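Local coordinates for LP04448p (Drosophila melanogaster, PDB 4QMH), which probably binds tubulin through this fourth TOG domain, one of an array with which the XMAP215 family drives microtubule polymerization, at residues L99-L104 against S137-D142. Sequence-based numbering, arbitrary orientation.
Sequences LFPGFL and SEMIAD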
# COMPACT_ATOMS: atom_id res chain seq x y z
N LEU A 99 6.92 2.05 4.72
CA LEU A 99 6.86 2.47 3.33
C LEU A 99 5.47 2.39 2.70
O LEU A 99 5.14 3.18 1.84
CB LEU A 99 7.82 1.66 2.47
CG LEU A 99 9.27 1.74 2.96
CD1 LEU A 99 10.15 0.82 2.13
CD2 LEU A 99 9.77 3.18 2.91
N PHE A 100 4.68 1.41 3.13
CA PHE A 100 3.36 1.20 2.54
C PHE A 100 2.43 2.43 2.65
O PHE A 100 1.76 2.77 1.68
CB PHE A 100 2.73 -0.07 3.14
CG PHE A 100 1.41 -0.47 2.52
CD1 PHE A 100 1.25 -0.57 1.15
CD2 PHE A 100 0.34 -0.84 3.34
CE1 PHE A 100 0.05 -0.99 0.60
CE2 PHE A 100 -0.86 -1.25 2.79
CZ PHE A 100 -1.01 -1.33 1.42
N PRO A 101 2.39 3.09 3.82
CA PRO A 101 1.55 4.30 3.87
C PRO A 101 1.92 5.32 2.79
O PRO A 101 1.03 5.97 2.22
CB PRO A 101 1.83 4.86 5.26
CG PRO A 101 2.10 3.61 6.09
CD PRO A 101 2.91 2.73 5.15
N GLY A 102 3.22 5.43 2.50
CA GLY A 102 3.69 6.36 1.48
C GLY A 102 3.30 5.91 0.08
O GLY A 102 2.94 6.72 -0.76
N PHE A 103 3.39 4.61 -0.18
CA PHE A 103 2.92 4.06 -1.45
C PHE A 103 1.44 4.34 -1.63
O PHE A 103 0.99 4.74 -2.71
CB PHE A 103 3.10 2.53 -1.50
CG PHE A 103 4.52 2.06 -1.38
CD1 PHE A 103 5.59 2.90 -1.60
CD2 PHE A 103 4.76 0.74 -1.03
CE1 PHE A 103 6.89 2.43 -1.48
CE2 PHE A 103 6.06 0.25 -0.92
CZ PHE A 103 7.13 1.11 -1.14
N LEU A 104 0.66 4.13 -0.57
CA LEU A 104 -0.77 4.33 -0.66
C LEU A 104 -1.06 5.79 -0.96
O LEU A 104 -1.96 6.12 -1.73
CB LEU A 104 -1.47 3.91 0.63
CG LEU A 104 -1.55 2.41 0.93
CD1 LEU A 104 -2.14 2.21 2.32
CD2 LEU A 104 -2.37 1.69 -0.15
N SER A 137 -2.87 -2.69 11.04
CA SER A 137 -2.78 -1.34 11.60
C SER A 137 -3.63 -0.30 10.89
O SER A 137 -3.38 0.90 11.03
CB SER A 137 -1.32 -0.91 11.66
OG SER A 137 -0.58 -1.81 12.45
N GLU A 138 -4.62 -0.77 10.14
CA GLU A 138 -5.56 0.10 9.43
C GLU A 138 -4.89 1.04 8.44
O GLU A 138 -5.38 2.13 8.20
CB GLU A 138 -6.46 0.87 10.40
CG GLU A 138 -7.36 -0.06 11.23
CD GLU A 138 -8.36 0.66 12.14
OE1 GLU A 138 -8.53 1.89 12.01
OE2 GLU A 138 -8.98 -0.01 12.99
N MET A 139 -3.78 0.62 7.86
CA MET A 139 -3.13 1.45 6.84
C MET A 139 -4.04 1.70 5.65
O MET A 139 -4.16 2.83 5.16
CB MET A 139 -1.81 0.84 6.39
CG MET A 139 -0.76 0.88 7.49
SD MET A 139 0.82 0.12 7.03
CE MET A 139 0.36 -1.60 6.91
N ILE A 140 -4.69 0.64 5.18
CA ILE A 140 -5.60 0.77 4.05
C ILE A 140 -6.84 1.61 4.42
O ILE A 140 -7.21 2.55 3.70
CB ILE A 140 -5.96 -0.63 3.49
CG1 ILE A 140 -4.73 -1.21 2.77
CG2 ILE A 140 -7.15 -0.57 2.56
CD1 ILE A 140 -4.84 -2.71 2.51
N ALA A 141 -7.47 1.30 5.55
CA ALA A 141 -8.63 2.08 5.99
C ALA A 141 -8.30 3.56 6.18
O ALA A 141 -9.11 4.43 5.85
CB ALA A 141 -9.20 1.49 7.26
N ASP A 142 -7.13 3.86 6.72
CA ASP A 142 -6.74 5.25 6.94
C ASP A 142 -6.58 5.97 5.61
O ASP A 142 -6.90 7.16 5.50
CB ASP A 142 -5.46 5.34 7.77
CG ASP A 142 -5.71 5.18 9.25
OD1 ASP A 142 -6.86 5.32 9.69
OD2 ASP A 142 -4.72 4.93 9.99
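Phe100, Pro101 and Leu104 meet Met139 and Ile140 in a small, apolar helix-to-helix contact within the alpha-helical TOG domain, joining helix 96-106 to the first turn of helix 139-145. The two segments bury 232 Å² and share no hydrogen bond. Met139 is the main contributor from its side. Its CG stands anti to its own carbonyl carbon (chi1 -69°), and a bend at chi3 turns CE toward the phenyl edge, 3.7 Å from Phe100 CD2. Its sulfur lies in the ring plane, SD 5.2 Å from the centroid of the Phe100 ring, as an edge-on Met-aromatic contact. The same sulfur touches the proline ring, with Pro101 CG 3.8 Å from Met139 SD and CD equally near. Further round the phenyl edge, Ile140 CG1 approaches Phe100 CE2 at 3.9 Å. Leu104 CG covers part of one face of the Phe100 ring, offset toward the rim. From there its CD1 reaches toward the other helix and lies 3.5 Å from Met139 O, against the backbone of the helix start.

Phe100 also stacks on Phe134 and touches Ile122 of helix 112-129. Leu104 and Ile140 both touch Leu155 of helix 149-162, so that helix packs against both helices here. With an alanine in place of Phe100, Met139 CE and Ile140 CG1 would probably lose the ring edge they rest on, and the methionine end is likely to turn more freely. Since no hydrogen bond crosses between the two segments, their cohesion rests on dispersion and close fit, with the polarisable sulfur touching both the aromatic edge and the proline ring.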